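Local structure of predicted metal-dependent hydrolase of the TIM-barrel fold (Lactobacillus casei, 2QPX) at residues A[174-179]-A[225-230]; A[236-241]-A[265-270]. The protein is probably a metal-dependent hydrolase of the amidohydrolase family, carrying two zinc ions at the mouth of a TIM barrel, though its substrate is not known. All coordinates share one frame; numbering follows the deposited sequence.

Interaction 1 (A[174-179]-A[225-230]); sequences VGLHLE and LQFHVG
Leu176 and Phe227 bring together the loop after helix 170-173 and the barrel strand 225-229, with no hydrogen bond passing between the two segments. Leu176 does most of the work, and its two methyls divide the job. CD2 approaches CD2 of Phe227 obliquely at 4.2 Å, while CD1 runs up against CG2 of Val229 at 3.9 Å and also lies 4.0 Å from the backbone O of His228. The fork is aimed this way because CG stands beside the backbone N, anti to the carbonyl carbon (chi1 -66°), which carries both methyls across to the strand. Two residues on, Leu178 comes at the same ring from the opposite direction to the Phe227 side chain, its CD1 4.1 Å from CE2 of Phe227. Both leucines thus use the CD2-CE2 side of the phenyl group, and everything that touches here is buried.

His228, between Phe227 and Val229, is a ligand of the second zinc ion, together with His264 and the carboxylated Lys167. Its imidazole is steadied by a bond from NE2 to O of Gly230, 3.0 Å long and bent to 141° at the hydrogen; the donor stands above the carbonyl plane.

The apolar layer therefore backs a strand that delivers a metal ligand. Met246 touches both Leu176 and Phe227, helices 204-221 and 247-253 pack on Leu178, and on the strand's flank Phe227 and Val229 lean on Val260 and Leu262 of the neighbouring parallel strand 260-264.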
# COMPACT_ATOMS: atom_id res chain seq x y z
N VAL A 174 4.91 13.91 16.82
CA VAL A 174 3.72 13.36 17.46
C VAL A 174 2.78 12.60 16.54
O VAL A 174 1.80 11.99 17.00
CB VAL A 174 2.94 14.47 18.19
CG1 VAL A 174 3.79 15.08 19.34
CG2 VAL A 174 2.48 15.59 17.23
N GLY A 175 3.01 12.65 15.23
CA GLY A 175 2.15 12.00 14.31
C GLY A 175 1.03 12.92 13.84
O GLY A 175 0.95 14.10 14.22
N LEU A 176 0.15 12.36 13.01
CA LEU A 176 -0.85 13.14 12.29
C LEU A 176 -2.31 12.89 12.69
O LEU A 176 -3.22 13.36 12.01
CB LEU A 176 -0.70 12.98 10.77
CG LEU A 176 0.58 13.55 10.16
CD1 LEU A 176 0.63 13.16 8.67
CD2 LEU A 176 0.62 15.06 10.39
N HIS A 177 -2.53 12.18 13.81
CA HIS A 177 -3.88 11.95 14.28
C HIS A 177 -4.32 13.16 15.09
O HIS A 177 -4.42 13.13 16.32
CB HIS A 177 -3.93 10.66 15.10
CG HIS A 177 -5.29 10.07 15.23
ND1 HIS A 177 -6.44 10.79 14.96
CD2 HIS A 177 -5.69 8.86 15.68
CE1 HIS A 177 -7.49 10.02 15.22
NE2 HIS A 177 -7.06 8.84 15.63
N LEU A 178 -4.60 14.26 14.40
CA LEU A 178 -4.82 15.54 15.02
C LEU A 178 -6.23 15.59 15.62
O LEU A 178 -7.21 15.24 14.96
CB LEU A 178 -4.67 16.65 14.00
CG LEU A 178 -3.39 16.69 13.17
CD1 LEU A 178 -3.46 17.81 12.13
CD2 LEU A 178 -2.09 16.78 14.00
N GLU A 179 -6.32 15.95 16.90
CA GLU A 179 -7.62 16.06 17.55
C GLU A 179 -7.62 17.33 18.38
O GLU A 179 -6.59 17.72 18.92
CB GLU A 179 -7.89 14.83 18.42
CG GLU A 179 -8.12 13.52 17.64
CD GLU A 179 -8.55 12.32 18.53
OE1 GLU A 179 -7.73 11.82 19.33
OE2 GLU A 179 -9.72 11.87 18.41
N LEU A 225 -0.55 26.15 4.49
CA LEU A 225 0.05 25.42 5.62
C LEU A 225 0.47 24.06 5.10
O LEU A 225 -0.35 23.24 4.71
CB LEU A 225 -0.93 25.25 6.78
CG LEU A 225 -0.48 24.37 7.96
CD1 LEU A 225 0.83 24.90 8.59
CD2 LEU A 225 -1.67 24.28 8.98
N GLN A 226 1.78 23.84 5.13
CA GLN A 226 2.39 22.59 4.72
C GLN A 226 2.53 21.66 5.92
O GLN A 226 2.84 22.11 7.04
CB GLN A 226 3.80 22.85 4.20
CG GLN A 226 3.91 23.90 3.11
CD GLN A 226 5.37 24.15 2.69
OE1 GLN A 226 6.30 23.84 3.45
NE2 GLN A 226 5.58 24.75 1.49
N PHE A 227 2.33 20.36 5.70
CA PHE A 227 2.62 19.31 6.68
C PHE A 227 3.58 18.29 6.08
O PHE A 227 3.31 17.73 5.01
CB PHE A 227 1.36 18.53 7.06
CG PHE A 227 0.44 19.29 7.96
CD1 PHE A 227 -0.48 20.18 7.44
CD2 PHE A 227 0.46 19.07 9.33
CE1 PHE A 227 -1.37 20.83 8.27
CE2 PHE A 227 -0.43 19.72 10.15
CZ PHE A 227 -1.36 20.60 9.62
N HIS A 228 4.64 17.95 6.80
CA HIS A 228 5.36 16.71 6.46
C HIS A 228 4.43 15.53 6.59
O HIS A 228 3.80 15.40 7.63
CB HIS A 228 6.56 16.52 7.40
CG HIS A 228 7.35 15.29 7.11
ND1 HIS A 228 8.50 15.31 6.35
CD2 HIS A 228 7.15 13.99 7.46
CE1 HIS A 228 8.96 14.07 6.23
NE2 HIS A 228 8.15 13.26 6.89
N VAL A 229 4.42 14.63 5.60
CA VAL A 229 3.62 13.41 5.65
C VAL A 229 4.54 12.25 5.24
O VAL A 229 5.25 12.32 4.24
CB VAL A 229 2.39 13.48 4.71
CG1 VAL A 229 1.62 12.12 4.67
CG2 VAL A 229 1.45 14.66 5.12
N GLY A 230 4.49 11.14 5.99
CA GLY A 230 5.19 9.92 5.58
C GLY A 230 6.70 9.95 5.84
O GLY A 230 7.14 10.47 6.87

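Interaction 2 (A[236-241]-A[265-270]); sequences TDMYLG and CYPYHR. With EDO (1,2-ethanediol), chain N.
Two loops that follow barrel strands meet here: segment 236-241 comes after strand 225-229, and segment 265-270 leads from strand 260-264 into helix 269-278. Tyr268, the N-cap residue of that helix, reaches across and donates its hydroxyl to the backbone O of Met238, a selenomethionine, with OH and O 2.8 Å apart. The carbonyl is gripped twice, since Gly241 N also bonds to Met238 O, at 3.0 Å and from the opposite face of its plane; the hydroxyl arrives 43° above that plane. Seen from the tyrosine, the acceptor lies at the ring edge. Tyr268 CD2 also lies 3.5 Å from Gly241 O, while on one ring face sits CG of Pro267, the preceding residue, over the centre. A phenylalanine in place of Tyr268 would probably keep much of this packing but leave the Met238 carbonyl without its cross-loop donor.

The selenomethionine side chain adds an apolar contact. In the conformer given here, one of two in the model, it is extended as far as SE and then bent (chi3 -90°), and meets Pro267 tip to tip, SE standing 3.7 Å from CD of the proline, whose preceding peptide bond is cis. On the other side of the short 3-10 segment, Asp237 closes an Asx turn through OD1 and the N of Tyr239, and its OD2 accepts a 2.9 Å hydrogen bond from O1 of an ethanediol, probably from the crystallisation liquor. The second subunit covers part of this region, with its Tyr274 packing on Met238 and its Glu306 bonded to Tyr266 OH. The arrangement is that of neighbouring beta-to-alpha loops at the C-terminal mouth of a TIM barrel, the end where the zinc ions sit.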
# COMPACT_ATOMS: atom_id res chain seq x y z
N THR A 236 10.98 9.02 13.69
CA THR A 236 9.62 9.33 13.24
C THR A 236 8.83 8.02 13.33
O THR A 236 9.29 6.94 12.93
CB THR A 236 9.60 9.84 11.81
OG1 THR A 236 10.39 11.05 11.69
CG2 THR A 236 8.17 10.11 11.33
N ASP A 237 7.61 8.08 13.85
CA ASP A 237 6.76 6.91 13.83
C ASP A 237 5.93 6.96 12.53
O ASP A 237 4.92 7.65 12.48
CB ASP A 237 5.93 6.88 15.10
CG ASP A 237 5.09 5.65 15.22
OD1 ASP A 237 5.04 4.87 14.24
OD2 ASP A 237 4.44 5.50 16.29
N MSE A 238 6.40 6.24 11.50
CA MSE A 238 5.79 6.32 10.16
C MSE A 238 4.37 5.75 10.23
O MSE A 238 3.52 6.09 9.36
CB MSE A 238 6.68 5.62 9.06
CG MSE A 238 6.08 5.54 7.60
SE MSE A 238 7.01 4.32 6.28
CE MSE A 238 8.35 5.50 5.45
N TYR A 239 4.09 4.95 11.23
CA TYR A 239 2.73 4.38 11.38
C TYR A 239 1.69 5.45 11.63
O TYR A 239 0.53 5.29 11.22
CB TYR A 239 2.73 3.30 12.48
CG TYR A 239 1.57 2.36 12.48
CD1 TYR A 239 1.58 1.23 11.66
CD2 TYR A 239 0.48 2.57 13.33
CE1 TYR A 239 0.50 0.35 11.66
CE2 TYR A 239 -0.59 1.68 13.35
CZ TYR A 239 -0.57 0.57 12.50
OH TYR A 239 -1.65 -0.30 12.49
N LEU A 240 2.11 6.54 12.27
CA LEU A 240 1.24 7.67 12.59
C LEU A 240 1.28 8.75 11.53
O LEU A 240 0.71 9.85 11.71
CB LEU A 240 1.68 8.28 13.95
CG LEU A 240 1.50 7.32 15.12
CD1 LEU A 240 1.88 8.03 16.43
CD2 LEU A 240 0.07 6.79 15.19
N GLY A 241 1.98 8.49 10.44
CA GLY A 241 2.14 9.48 9.38
C GLY A 241 1.15 9.32 8.24
O GLY A 241 1.35 9.93 7.19
N CYS A 265 4.49 12.47 1.31
CA CYS A 265 3.38 11.53 1.37
C CYS A 265 3.76 10.08 1.41
O CYS A 265 3.19 9.32 2.18
CB CYS A 265 2.40 11.79 0.25
SG CYS A 265 1.68 13.44 0.32
N TYR A 266 4.68 9.68 0.56
CA TYR A 266 5.12 8.26 0.48
C TYR A 266 5.38 7.65 1.85
O TYR A 266 6.10 8.27 2.67
CB TYR A 266 6.40 8.23 -0.34
CG TYR A 266 7.01 6.84 -0.56
CD1 TYR A 266 7.90 6.30 0.36
CD2 TYR A 266 6.70 6.09 -1.67
CE1 TYR A 266 8.45 5.03 0.17
CE2 TYR A 266 7.27 4.85 -1.90
CZ TYR A 266 8.14 4.33 -0.97
OH TYR A 266 8.71 3.09 -1.20
N PRO A 267 4.88 6.42 2.12
CA PRO A 267 4.19 5.49 1.23
C PRO A 267 2.69 5.68 1.09
O PRO A 267 2.04 4.81 0.54
CB PRO A 267 4.52 4.13 1.87
CG PRO A 267 4.46 4.44 3.25
CD PRO A 267 5.15 5.79 3.41
N TYR A 268 2.19 6.82 1.58
CA TYR A 268 0.75 7.11 1.67
C TYR A 268 0.28 8.09 0.60
O TYR A 268 -0.67 8.85 0.78
CB TYR A 268 0.42 7.65 3.04
CG TYR A 268 0.90 6.81 4.19
CD1 TYR A 268 0.32 5.60 4.48
CD2 TYR A 268 1.90 7.29 5.03
CE1 TYR A 268 0.75 4.84 5.56
CE2 TYR A 268 2.34 6.52 6.14
CZ TYR A 268 1.76 5.30 6.37
OH TYR A 268 2.18 4.54 7.45
N HIS A 269 0.96 8.07 -0.54
CA HIS A 269 0.60 8.92 -1.67
C HIS A 269 -0.76 8.60 -2.30
O HIS A 269 -1.43 9.54 -2.73
CB HIS A 269 1.74 8.93 -2.69
CG HIS A 269 2.18 7.57 -3.09
ND1 HIS A 269 2.94 6.77 -2.28
CD2 HIS A 269 1.83 6.82 -4.18
CE1 HIS A 269 3.08 5.58 -2.86
NE2 HIS A 269 2.43 5.60 -4.03
N ARG A 270 -1.23 7.35 -2.30
CA ARG A 270 -2.59 7.08 -2.78
C ARG A 270 -3.60 7.72 -1.82
O ARG A 270 -4.63 8.22 -2.22
CB ARG A 270 -2.88 5.58 -2.94
CG ARG A 270 -2.32 4.94 -4.21
CD ARG A 270 -2.65 3.43 -4.33
NE ARG A 270 -2.44 2.92 -5.71
CZ ARG A 270 -2.12 1.67 -6.03
NH1 ARG A 270 -1.82 0.77 -5.10
NH2 ARG A 270 -2.03 1.32 -7.30
C1 EDO N . 2.48 3.11 16.97
O1 EDO N . 1.87 4.14 16.20
C2 EDO N . 3.15 2.12 16.03
O2 EDO N . 4.57 2.13 16.17

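Interaction 1 closes along the chain before interaction 2 opens, yet their centres lie only 10 Å apart, on the same side of the chain's centre. Strand 225-229 belongs to the first, and the loop that follows it holds 236-241 of the second, while segment 265-270 follows the adjacent parallel strand 260-264. The two contacts also touch: Leu176 N probably bonds to Leu240 O at 2.9 Å, and Val229 CG1 packs on Gly241 O. Loop 236-241 thus lies against both 174-179 and 265-270, joining three loops into a continuous packed layer beside the strands that supply the zinc ligands His228 and His264, and carrying it to the subunit interface.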